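Local coordinates for protein alpha-glucosidase ([Eubacterium] rectale, PDB 6PNR) that probably hydrolyses alpha-glycosides of sulfoquinovose, as a family 31 sulfoquinovosidase, at residues V69-E74 and A79-D84; C88-E93 and F102-A107; R574-H579 and D613-Q618; E628-G633 and P645-K650. One frame throughout, in Å; residues are numbered along the deposited sequence.

Interactions 1 and 2 belong to the N-terminal beta region, whereas interactions 3 and 4 belong to the C-terminal domain; nearest atoms of interactions 2 and 3 are about 17 Å apart. Interaction 1 is a hydrogen-bonded strand pair within one sheet, and interaction 2 is purely apolar, joining that sheet to a second one across a buried aromatic layer. The two are knitted together by the C83-C88 disulfide and by A79 and I81 packing on I90. In the C-terminal pair, interaction 3 is a small buried apolar contact, while interaction 4 combines a ring contact with a salt bridge at the surface; backbone pairing of L616 with G633 links them.

Interaction 1 (V69-E74 and A79-D84); sequences VRLCFE and AKIKCD
Strands 69-73 and 79-83 run antiparallel at 157°, their axes 4.8 Å apart, with V69-I81 and L71-A79 as hydrogen-bonded pairs and R70-K80 as the non-hydrogen-bonded pair between them. V69 N donates to I81 O (2.8 Å) and I81 N donates back to V69 O; L71 N reaches A79 O at a nearly straight 171°, while A79 N returns the bond to L71 O (2.9 Å). CA-H groups of R70 and K80 add weaker contacts to A79 O and V69 O. On the buried face, L71 CD1 meets I81 CD1 at 3.6 Å; L71 CG (chi1 -48°) and I81 CG1 both lie anti to their carbonyl carbons, beside the backbone N, and the methyl ends converge at a slant. The F73 ring turns its edge to the A79 methyl, CE2 to CB 4.2 Å. F10 packs on both L71 and I81, extending this apolar patch. The other face carries charge: R70 and K80 lie alongside each other, and K80 NZ comes up to the guanidinium edge in its plane, 3.0 Å from R70 NH2. Two donors with like charge this close repel each other, which would probably favour loss of a proton from the lysine. Alternation along the pair therefore sends aliphatic and aromatic groups inward and the basic ends outward. This is a classic beta hairpin, set in a larger antiparallel sheet between strands 61-64 and 87-94, in the N-terminal beta region of this family 31 enzyme.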
# COMPACT_ATOMS: atom_id res chain seq x y z
N VAL A 69 15.82 16.22 -37.35
CA VAL A 69 17.02 15.74 -36.67
C VAL A 69 16.76 14.30 -36.28
O VAL A 69 15.77 14.00 -35.61
CB VAL A 69 17.35 16.59 -35.43
CG1 VAL A 69 18.45 15.93 -34.61
CG2 VAL A 69 17.75 18.01 -35.85
N ARG A 70 17.64 13.40 -36.72
CA ARG A 70 17.49 11.98 -36.43
C ARG A 70 18.54 11.57 -35.39
O ARG A 70 19.74 11.70 -35.63
CB ARG A 70 17.62 11.14 -37.70
CG ARG A 70 17.44 9.64 -37.45
CD ARG A 70 17.74 8.77 -38.68
NE ARG A 70 16.75 8.94 -39.74
CZ ARG A 70 16.98 9.57 -40.89
NH1 ARG A 70 18.18 10.10 -41.13
NH2 ARG A 70 16.02 9.68 -41.80
N LEU A 71 18.07 11.08 -34.24
CA LEU A 71 18.93 10.55 -33.19
C LEU A 71 18.81 9.03 -33.18
O LEU A 71 17.73 8.49 -32.93
CB LEU A 71 18.54 11.12 -31.82
CG LEU A 71 18.33 12.63 -31.68
CD1 LEU A 71 17.94 12.97 -30.25
CD2 LEU A 71 19.57 13.41 -32.08
N CYS A 72 19.92 8.35 -33.47
CA CYS A 72 20.00 6.90 -33.38
C CYS A 72 20.58 6.50 -32.04
O CYS A 72 21.61 7.05 -31.61
CB CYS A 72 20.85 6.32 -34.52
SG CYS A 72 20.28 6.82 -36.17
N PHE A 73 19.93 5.56 -31.36
CA PHE A 73 20.32 5.08 -30.03
C PHE A 73 20.61 3.60 -30.17
O PHE A 73 19.74 2.76 -29.91
CB PHE A 73 19.25 5.33 -28.98
CG PHE A 73 18.94 6.77 -28.75
CD1 PHE A 73 19.71 7.52 -27.88
CD2 PHE A 73 17.86 7.37 -29.38
CE1 PHE A 73 19.42 8.86 -27.66
CE2 PHE A 73 17.56 8.69 -29.16
CZ PHE A 73 18.34 9.45 -28.31
N GLU A 74 21.84 3.28 -30.57
CA GLU A 74 22.29 1.90 -30.74
C GLU A 74 21.32 1.14 -31.63
O GLU A 74 20.85 1.66 -32.65
CB GLU A 74 22.44 1.22 -29.38
CG GLU A 74 23.58 1.78 -28.55
CD GLU A 74 23.37 1.64 -27.05
OE1 GLU A 74 22.54 2.39 -26.48
OE2 GLU A 74 24.03 0.77 -26.43
N ALA A 79 14.86 8.26 -33.05
CA ALA A 79 13.96 9.38 -32.77
C ALA A 79 14.12 10.44 -33.85
O ALA A 79 15.24 10.92 -34.09
CB ALA A 79 14.23 9.99 -31.40
N LYS A 80 13.01 10.80 -34.49
CA LYS A 80 12.96 11.84 -35.52
C LYS A 80 12.30 13.08 -34.94
O LYS A 80 11.11 13.06 -34.59
CB LYS A 80 12.16 11.37 -36.74
CG LYS A 80 12.93 10.56 -37.78
CD LYS A 80 12.28 10.74 -39.16
CE LYS A 80 12.19 9.42 -39.95
NZ LYS A 80 13.53 8.87 -40.34
N ILE A 81 13.07 14.16 -34.84
CA ILE A 81 12.65 15.39 -34.18
C ILE A 81 12.44 16.46 -35.24
O ILE A 81 13.35 16.74 -36.03
CB ILE A 81 13.70 15.83 -33.14
CG1 ILE A 81 13.98 14.66 -32.20
CG2 ILE A 81 13.24 17.09 -32.40
CD1 ILE A 81 15.12 14.89 -31.26
N LYS A 82 11.25 17.06 -35.25
CA LYS A 82 10.91 18.11 -36.22
C LYS A 82 10.28 19.28 -35.48
O LYS A 82 9.31 19.09 -34.75
CB LYS A 82 9.95 17.56 -37.27
CG LYS A 82 10.62 16.63 -38.25
CD LYS A 82 9.92 15.29 -38.39
CE LYS A 82 8.87 15.31 -39.49
NZ LYS A 82 8.31 13.94 -39.73
N CYS A 83 10.83 20.48 -35.66
CA CYS A 83 10.41 21.62 -34.86
C CYS A 83 9.96 22.80 -35.72
O CYS A 83 10.30 22.90 -36.90
CB CYS A 83 11.52 22.07 -33.91
SG CYS A 83 11.73 20.97 -32.48
N ASP A 84 9.17 23.66 -35.08
CA ASP A 84 8.70 24.94 -35.62
C ASP A 84 8.97 26.02 -34.58
O ASP A 84 9.67 25.79 -33.59
CB ASP A 84 7.20 24.91 -35.93
CG ASP A 84 6.85 23.94 -37.05
OD1 ASP A 84 7.77 23.57 -37.82
OD2 ASP A 84 5.66 23.56 -37.17

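Interaction 2 (C88-E93 and F102-A107); sequences CTIDFE and FWFRVA
The F92 ring takes F102 on one face and F104 at its edge. F102 brings CZ over the middle of the F92 ring, leaning somewhat from the perpendicular, 3.7 Å above the plane and closest to F92 CE1. Their centroids lie 5.0 Å apart with planes at 68°, a T-shaped stack in which F102 supplies the edge and F92 the face. F104 CE1 comes to the rim of F92 near its plane, 4.0 Å from F92 CZ. F104 also receives I90, whose CD1 lies 4.1 Å from F104 CZ, at a slant. F102 and F104 both hold CG anti to the backbone N (chi1 -176° and -175°), which carries the two rings across to the facing strand, while F92 leaves its own strand on the side of the backbone N. Replacing F92 by an alanine removes the ring that F102 stands over and F104 flanks, and would probably open a gap beneath F102 CZ and leave F104 free to shift toward it. All four side chains are buried and the contact is purely apolar. The strand axes pass 12.3 Å apart, far beyond backbone pairing, so the rings fill the interior between two facing sheets of a beta sandwich. Strand 87-94 is flanked in its sheet by 77-83 and 208-213, with A79 packing against I90 and F92. Strand 101-107 lies between 29-41 and 197-202; I29 of the former packs on F92 and F102, and R105 NH2 hydrogen-bonds to Y50 OH of the second subunit.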
# COMPACT_ATOMS: atom_id res chain seq x y z
N CYS A 88 7.06 21.01 -31.65
CA CYS A 88 8.08 19.99 -31.87
C CYS A 88 7.44 18.62 -31.73
O CYS A 88 6.71 18.37 -30.77
CB CYS A 88 9.24 20.12 -30.89
SG CYS A 88 10.31 21.56 -31.13
N THR A 89 7.71 17.75 -32.69
CA THR A 89 7.28 16.36 -32.61
C THR A 89 8.51 15.47 -32.60
O THR A 89 9.50 15.73 -33.29
CB THR A 89 6.35 15.98 -33.77
OG1 THR A 89 7.03 16.14 -35.02
CG2 THR A 89 5.09 16.86 -33.75
N ILE A 90 8.46 14.43 -31.78
CA ILE A 90 9.49 13.40 -31.73
C ILE A 90 8.81 12.08 -32.07
O ILE A 90 8.00 11.59 -31.29
CB ILE A 90 10.17 13.33 -30.36
CG1 ILE A 90 10.55 14.73 -29.89
CG2 ILE A 90 11.39 12.41 -30.43
CD1 ILE A 90 11.19 14.75 -28.53
N ASP A 91 9.13 11.52 -33.23
CA ASP A 91 8.61 10.23 -33.65
C ASP A 91 9.63 9.16 -33.30
O ASP A 91 10.82 9.33 -33.58
CB ASP A 91 8.30 10.23 -35.15
CG ASP A 91 7.28 11.30 -35.54
OD1 ASP A 91 6.13 11.23 -35.07
OD2 ASP A 91 7.64 12.22 -36.31
N PHE A 92 9.17 8.08 -32.67
CA PHE A 92 10.04 7.01 -32.18
C PHE A 92 9.84 5.76 -33.01
O PHE A 92 8.72 5.28 -33.17
CB PHE A 92 9.76 6.69 -30.71
CG PHE A 92 10.09 7.81 -29.77
CD1 PHE A 92 11.40 8.07 -29.42
CD2 PHE A 92 9.08 8.61 -29.25
CE1 PHE A 92 11.70 9.11 -28.56
CE2 PHE A 92 9.38 9.64 -28.39
CZ PHE A 92 10.68 9.89 -28.05
N GLU A 93 10.95 5.21 -33.52
CA GLU A 93 10.95 3.92 -34.17
C GLU A 93 11.64 2.91 -33.27
O GLU A 93 12.77 3.14 -32.81
CB GLU A 93 11.64 3.99 -35.53
CG GLU A 93 11.57 2.69 -36.32
CD GLU A 93 12.23 2.80 -37.68
OE1 GLU A 93 12.67 3.91 -38.05
OE2 GLU A 93 12.31 1.76 -38.38
N PHE A 102 9.44 2.13 -21.47
CA PHE A 102 10.02 3.32 -22.08
C PHE A 102 9.93 4.45 -21.07
O PHE A 102 8.83 4.81 -20.64
CB PHE A 102 9.26 3.65 -23.38
CG PHE A 102 9.82 4.80 -24.17
CD1 PHE A 102 10.78 4.58 -25.14
CD2 PHE A 102 9.34 6.08 -23.97
CE1 PHE A 102 11.27 5.64 -25.88
CE2 PHE A 102 9.82 7.15 -24.71
CZ PHE A 102 10.79 6.93 -25.67
N TRP A 103 11.07 5.00 -20.66
CA TRP A 103 11.11 6.12 -19.74
C TRP A 103 11.70 7.33 -20.46
O TRP A 103 12.85 7.28 -20.92
CB TRP A 103 11.93 5.80 -18.50
CG TRP A 103 11.37 4.78 -17.55
CD1 TRP A 103 10.59 5.02 -16.44
CD2 TRP A 103 11.58 3.36 -17.58
NE1 TRP A 103 10.31 3.84 -15.80
CE2 TRP A 103 10.91 2.81 -16.48
CE3 TRP A 103 12.29 2.51 -18.44
CZ2 TRP A 103 10.91 1.44 -16.21
CZ3 TRP A 103 12.30 1.16 -18.17
CH2 TRP A 103 11.61 0.64 -17.06
N PHE A 104 10.93 8.40 -20.56
CA PHE A 104 11.33 9.63 -21.24
C PHE A 104 11.49 10.72 -20.20
O PHE A 104 10.57 10.97 -19.41
CB PHE A 104 10.29 10.03 -22.29
CG PHE A 104 10.69 11.22 -23.13
CD1 PHE A 104 11.47 11.06 -24.25
CD2 PHE A 104 10.29 12.50 -22.77
CE1 PHE A 104 11.85 12.15 -25.02
CE2 PHE A 104 10.66 13.60 -23.54
CZ PHE A 104 11.44 13.42 -24.66
N ARG A 105 12.64 11.38 -20.19
CA ARG A 105 12.90 12.43 -19.22
C ARG A 105 12.77 13.82 -19.82
O ARG A 105 13.18 14.07 -20.96
CB ARG A 105 14.28 12.25 -18.60
CG ARG A 105 14.31 11.07 -17.66
CD ARG A 105 15.46 11.19 -16.73
NE ARG A 105 15.44 10.17 -15.70
CZ ARG A 105 16.41 10.02 -14.81
NH1 ARG A 105 17.45 10.84 -14.86
NH2 ARG A 105 16.34 9.08 -13.89
N VAL A 106 12.19 14.72 -19.04
CA VAL A 106 12.05 16.12 -19.40
C VAL A 106 12.82 16.94 -18.38
O VAL A 106 12.63 16.77 -17.18
CB VAL A 106 10.57 16.55 -19.43
CG1 VAL A 106 10.47 18.01 -19.74
CG2 VAL A 106 9.79 15.73 -20.43
N ALA A 107 13.67 17.85 -18.87
CA ALA A 107 14.44 18.71 -17.98
C ALA A 107 13.52 19.62 -17.18
O ALA A 107 12.56 20.18 -17.71
CB ALA A 107 15.44 19.54 -18.80

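Interaction 3 (R574-H579 and D613-Q618); sequences RPLFMH and DVYLPQ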
# COMPACT_ATOMS: atom_id res chain seq x y z
N ARG A 574 -11.69 28.23 -14.92
CA ARG A 574 -10.30 28.53 -15.22
C ARG A 574 -9.48 28.67 -13.94
O ARG A 574 -9.98 29.18 -12.93
CB ARG A 574 -10.18 29.83 -16.01
CG ARG A 574 -11.15 29.89 -17.17
CD ARG A 574 -11.17 31.23 -17.88
NE ARG A 574 -12.22 31.22 -18.91
CZ ARG A 574 -12.47 32.21 -19.75
NH1 ARG A 574 -11.73 33.32 -19.70
NH2 ARG A 574 -13.46 32.10 -20.63
N PRO A 575 -8.22 28.25 -13.97
CA PRO A 575 -7.36 28.48 -12.81
C PRO A 575 -7.00 29.95 -12.71
O PRO A 575 -6.99 30.68 -13.70
CB PRO A 575 -6.13 27.61 -13.11
CG PRO A 575 -6.08 27.53 -14.58
CD PRO A 575 -7.51 27.56 -15.06
N LEU A 576 -6.73 30.39 -11.48
CA LEU A 576 -6.49 31.82 -11.29
C LEU A 576 -5.33 32.31 -12.15
O LEU A 576 -5.37 33.44 -12.66
CB LEU A 576 -6.25 32.10 -9.81
CG LEU A 576 -7.44 32.56 -8.97
CD1 LEU A 576 -8.61 31.55 -9.01
CD2 LEU A 576 -7.00 32.78 -7.53
N PHE A 577 -4.30 31.48 -12.35
CA PHE A 577 -3.14 31.92 -13.11
C PHE A 577 -3.41 32.04 -14.59
O PHE A 577 -2.53 32.52 -15.32
CB PHE A 577 -1.94 30.99 -12.85
CG PHE A 577 -2.15 29.55 -13.28
CD1 PHE A 577 -2.03 29.18 -14.60
CD2 PHE A 577 -2.43 28.57 -12.33
CE1 PHE A 577 -2.20 27.86 -14.99
CE2 PHE A 577 -2.61 27.24 -12.72
CZ PHE A 577 -2.49 26.89 -14.05
N MET A 578 -4.59 31.64 -15.07
CA MET A 578 -4.89 31.80 -16.49
C MET A 578 -5.08 33.27 -16.85
O MET A 578 -4.87 33.64 -18.01
CB MET A 578 -6.13 31.00 -16.88
CG MET A 578 -6.43 31.04 -18.36
SD MET A 578 -7.60 29.78 -18.86
CE MET A 578 -6.52 28.36 -19.00
N HIS A 579 -5.49 34.10 -15.89
CA HIS A 579 -5.67 35.52 -16.14
C HIS A 579 -4.80 36.40 -15.26
O HIS A 579 -4.82 37.62 -15.42
CB HIS A 579 -7.13 35.93 -15.96
CG HIS A 579 -8.05 35.35 -16.99
ND1 HIS A 579 -7.98 35.71 -18.32
CD2 HIS A 579 -9.05 34.44 -16.89
CE1 HIS A 579 -8.91 35.04 -19.00
NE2 HIS A 579 -9.56 34.26 -18.15
N ASP A 613 -12.60 32.14 3.99
CA ASP A 613 -11.37 32.83 3.60
C ASP A 613 -11.19 32.73 2.09
O ASP A 613 -11.33 31.65 1.52
CB ASP A 613 -10.15 32.22 4.30
CG ASP A 613 -10.18 32.41 5.81
OD1 ASP A 613 -10.74 33.42 6.29
OD2 ASP A 613 -9.63 31.53 6.53
N VAL A 614 -10.87 33.85 1.45
CA VAL A 614 -10.73 33.92 -0.00
C VAL A 614 -9.42 34.62 -0.32
O VAL A 614 -9.08 35.63 0.30
CB VAL A 614 -11.91 34.67 -0.65
CG1 VAL A 614 -11.75 34.74 -2.17
CG2 VAL A 614 -13.24 34.03 -0.25
N TYR A 615 -8.69 34.10 -1.30
CA TYR A 615 -7.58 34.84 -1.89
C TYR A 615 -8.04 35.43 -3.22
O TYR A 615 -8.42 34.69 -4.13
CB TYR A 615 -6.34 33.97 -2.11
CG TYR A 615 -5.29 34.75 -2.88
CD1 TYR A 615 -4.44 35.63 -2.22
CD2 TYR A 615 -5.18 34.64 -4.26
CE1 TYR A 615 -3.49 36.37 -2.91
CE2 TYR A 615 -4.24 35.38 -4.97
CZ TYR A 615 -3.39 36.24 -4.28
OH TYR A 615 -2.45 36.98 -4.96
N LEU A 616 -7.98 36.76 -3.33
CA LEU A 616 -8.27 37.44 -4.59
C LEU A 616 -6.98 37.93 -5.24
O LEU A 616 -6.15 38.55 -4.56
CB LEU A 616 -9.21 38.63 -4.38
CG LEU A 616 -10.64 38.36 -3.93
CD1 LEU A 616 -11.37 39.68 -3.73
CD2 LEU A 616 -11.35 37.50 -4.96
N PRO A 617 -6.76 37.65 -6.52
CA PRO A 617 -5.66 38.30 -7.23
C PRO A 617 -5.86 39.81 -7.30
O PRO A 617 -6.97 40.31 -7.11
CB PRO A 617 -5.72 37.68 -8.64
CG PRO A 617 -6.52 36.40 -8.46
CD PRO A 617 -7.49 36.69 -7.36
N GLN A 618 -4.77 40.53 -7.57
CA GLN A 618 -4.80 41.99 -7.67
C GLN A 618 -5.69 42.46 -8.82
O GLN A 618 -5.33 42.29 -9.99
CB GLN A 618 -3.39 42.56 -7.87
CG GLN A 618 -2.46 42.36 -6.68
CD GLN A 618 -2.87 43.19 -5.47
OE1 GLN A 618 -3.18 44.38 -5.59
NE2 GLN A 618 -2.88 42.56 -4.29
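Behind L576, the leucine that reaches P617 and Y615, the loop 574-579 is tied by a bond from R574 NH1 to H579 NE2 of 2.8 Å. That nitrogen lies in the guanidinium plane, and the donor sits only 10° out of the imidazole plane, so the two flat groups meet edge to edge; accepting here implies that H579 NE2 carries no proton. R574 is further gripped through NH2 by E564 and through NE by the P571 carbonyl, so all three of its nitrogens help to fix its plane. M578 N closes a turn on P575 O at 2.9 Å. Across the contact, L576 does the touching with one branch: CD2 lies 3.8 Å from P617 CG and nearly as near to P617 CD, and the leucine meets the proline ring at about a right angle. The same methyl stands at the edge of the Y615 ring, 4.2 Å from Y615 CD2, and therefore bridges proline and tyrosine. L576 has chi1 at -95°, well off a staggered value. The Y615 hydroxyl is hydrogen-bonded to D583 OD2, outside the two segments. L600 of strand 599-601 packs on L576 and P617 alike, joining loop and strand 611-616 within the C-terminal domain. Contact between the two segments is thus apolar, held by van der Waals fit and burial rather than by directional bonds: it depends on the fit of methyl against ring carbons, while the polar bonds beside it set the shape of the loop.

Interaction 4 (E628-G633 and P645-K650); sequences EEYHGG and PAFYRK
E629 and K650 form the salt bridge of this contact: K650 NZ donates to E629 OE2 at 3.1 Å, meeting the oxygen on its syn side and 22° out of the carboxylate plane. E629 OE1 stays further off, 3.5 Å from K650 NZ, so the grip is lopsided. K650 stretches fully from CG anti to the backbone N (chi1 179°), which spans the distance to the glutamate. The second touch is apolar: F647 CE2 lies 4.1 Å from Y630 CD2 and equally near Y630 CE2, with the tyrosine carbons near the plane of the phenylalanine ring at its edge. A glutamine in place of E629 loses the carboxylate charge and would probably leave K650 without its ionic mate, free to swing into solvent. In the next shell, H623 packs on Y630 and meets the F647 ring, and I635 and V637 of strand 633-638 lie against both aromatic side chains. V622 touches the K650 chain. Strand 621-623 and the following L624 run between the two segments, W621 pairing with Y630 and L624 with A646, which explains why their backbones stand apart while side chains meet over it. Aromatic groups thus face strands 611-616 and 633-638, consistent with the second layer of a family 31 C-terminal beta sandwich, with an exposed salt bridge toward the edge of the sheet.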
# COMPACT_ATOMS: atom_id res chain seq x y z
N GLU A 628 -19.58 45.00 -1.73
CA GLU A 628 -18.33 45.51 -1.17
C GLU A 628 -17.18 45.28 -2.14
O GLU A 628 -17.09 44.25 -2.80
CB GLU A 628 -18.03 44.83 0.16
CG GLU A 628 -16.85 45.44 0.89
CD GLU A 628 -16.75 44.97 2.33
OE1 GLU A 628 -17.53 44.07 2.71
OE2 GLU A 628 -15.89 45.51 3.07
N GLU A 629 -16.29 46.28 -2.23
CA GLU A 629 -15.17 46.27 -3.16
C GLU A 629 -13.90 45.76 -2.49
O GLU A 629 -13.65 46.04 -1.32
CB GLU A 629 -14.92 47.66 -3.73
CG GLU A 629 -16.15 48.28 -4.35
CD GLU A 629 -15.82 49.48 -5.21
OE1 GLU A 629 -14.64 49.89 -5.23
OE2 GLU A 629 -16.75 49.99 -5.88
N TYR A 630 -13.11 45.00 -3.24
CA TYR A 630 -11.84 44.49 -2.77
C TYR A 630 -10.82 44.64 -3.89
O TYR A 630 -11.17 44.57 -5.07
CB TYR A 630 -11.93 43.02 -2.35
CG TYR A 630 -12.92 42.75 -1.23
CD1 TYR A 630 -12.51 42.80 0.09
CD2 TYR A 630 -14.24 42.44 -1.50
CE1 TYR A 630 -13.39 42.54 1.12
CE2 TYR A 630 -15.14 42.19 -0.48
CZ TYR A 630 -14.70 42.24 0.83
OH TYR A 630 -15.57 41.99 1.86
N HIS A 631 -9.56 44.82 -3.51
CA HIS A 631 -8.54 45.14 -4.49
C HIS A 631 -7.45 44.08 -4.59
O HIS A 631 -6.48 44.29 -5.33
CB HIS A 631 -7.92 46.51 -4.17
CG HIS A 631 -8.95 47.57 -3.91
ND1 HIS A 631 -9.52 48.32 -4.92
CD2 HIS A 631 -9.53 48.00 -2.76
CE1 HIS A 631 -10.40 49.17 -4.40
NE2 HIS A 631 -10.42 48.99 -3.09
N GLY A 632 -7.58 42.96 -3.90
CA GLY A 632 -6.59 41.90 -3.97
C GLY A 632 -6.08 41.50 -2.60
O GLY A 632 -6.05 42.31 -1.67
N GLY A 633 -5.67 40.24 -2.48
CA GLY A 633 -5.10 39.70 -1.26
C GLY A 633 -6.06 38.76 -0.55
O GLY A 633 -7.13 38.42 -1.05
N PRO A 645 -19.18 32.35 -1.83
CA PRO A 645 -18.12 33.36 -1.96
C PRO A 645 -17.81 33.64 -3.42
O PRO A 645 -17.01 32.93 -4.04
CB PRO A 645 -16.94 32.73 -1.22
CG PRO A 645 -17.59 31.80 -0.23
CD PRO A 645 -18.73 31.21 -1.03
N ALA A 646 -18.46 34.65 -4.00
CA ALA A 646 -18.37 34.93 -5.42
C ALA A 646 -18.13 36.42 -5.62
O ALA A 646 -18.74 37.25 -4.95
CB ALA A 646 -19.64 34.51 -6.15
N PHE A 647 -17.24 36.74 -6.56
CA PHE A 647 -16.80 38.10 -6.82
C PHE A 647 -16.78 38.31 -8.32
O PHE A 647 -16.51 37.37 -9.08
CB PHE A 647 -15.41 38.37 -6.21
CG PHE A 647 -15.30 37.98 -4.76
CD1 PHE A 647 -15.18 36.65 -4.38
CD2 PHE A 647 -15.33 38.95 -3.76
CE1 PHE A 647 -15.10 36.28 -3.06
CE2 PHE A 647 -15.25 38.59 -2.43
CZ PHE A 647 -15.13 37.25 -2.07
N TYR A 648 -17.06 39.53 -8.76
CA TYR A 648 -16.92 39.87 -10.17
C TYR A 648 -16.03 41.10 -10.32
O TYR A 648 -15.90 41.92 -9.41
CB TYR A 648 -18.28 40.10 -10.86
CG TYR A 648 -19.10 41.26 -10.34
CD1 TYR A 648 -18.99 42.54 -10.89
CD2 TYR A 648 -20.02 41.07 -9.31
CE1 TYR A 648 -19.76 43.59 -10.40
CE2 TYR A 648 -20.78 42.10 -8.83
CZ TYR A 648 -20.66 43.36 -9.37
OH TYR A 648 -21.44 44.37 -8.87
N ARG A 649 -15.41 41.20 -11.50
CA ARG A 649 -14.59 42.36 -11.84
C ARG A 649 -15.46 43.61 -11.96
O ARG A 649 -16.48 43.60 -12.67
CB ARG A 649 -13.85 42.12 -13.15
CG ARG A 649 -12.81 41.02 -13.08
CD ARG A 649 -12.11 40.86 -14.44
NE ARG A 649 -11.68 42.14 -14.98
CZ ARG A 649 -12.20 42.72 -16.06
NH1 ARG A 649 -13.17 42.12 -16.74
NH2 ARG A 649 -11.74 43.90 -16.46
N LYS A 650 -15.07 44.68 -11.27
CA LYS A 650 -15.86 45.91 -11.27
C LYS A 650 -16.13 46.42 -12.69
O LYS A 650 -17.23 46.90 -12.98
CB LYS A 650 -15.16 47.00 -10.46
CG LYS A 650 -15.91 48.33 -10.44
CD LYS A 650 -15.20 49.33 -9.52
CE LYS A 650 -16.05 50.58 -9.29
NZ LYS A 650 -15.41 51.50 -8.29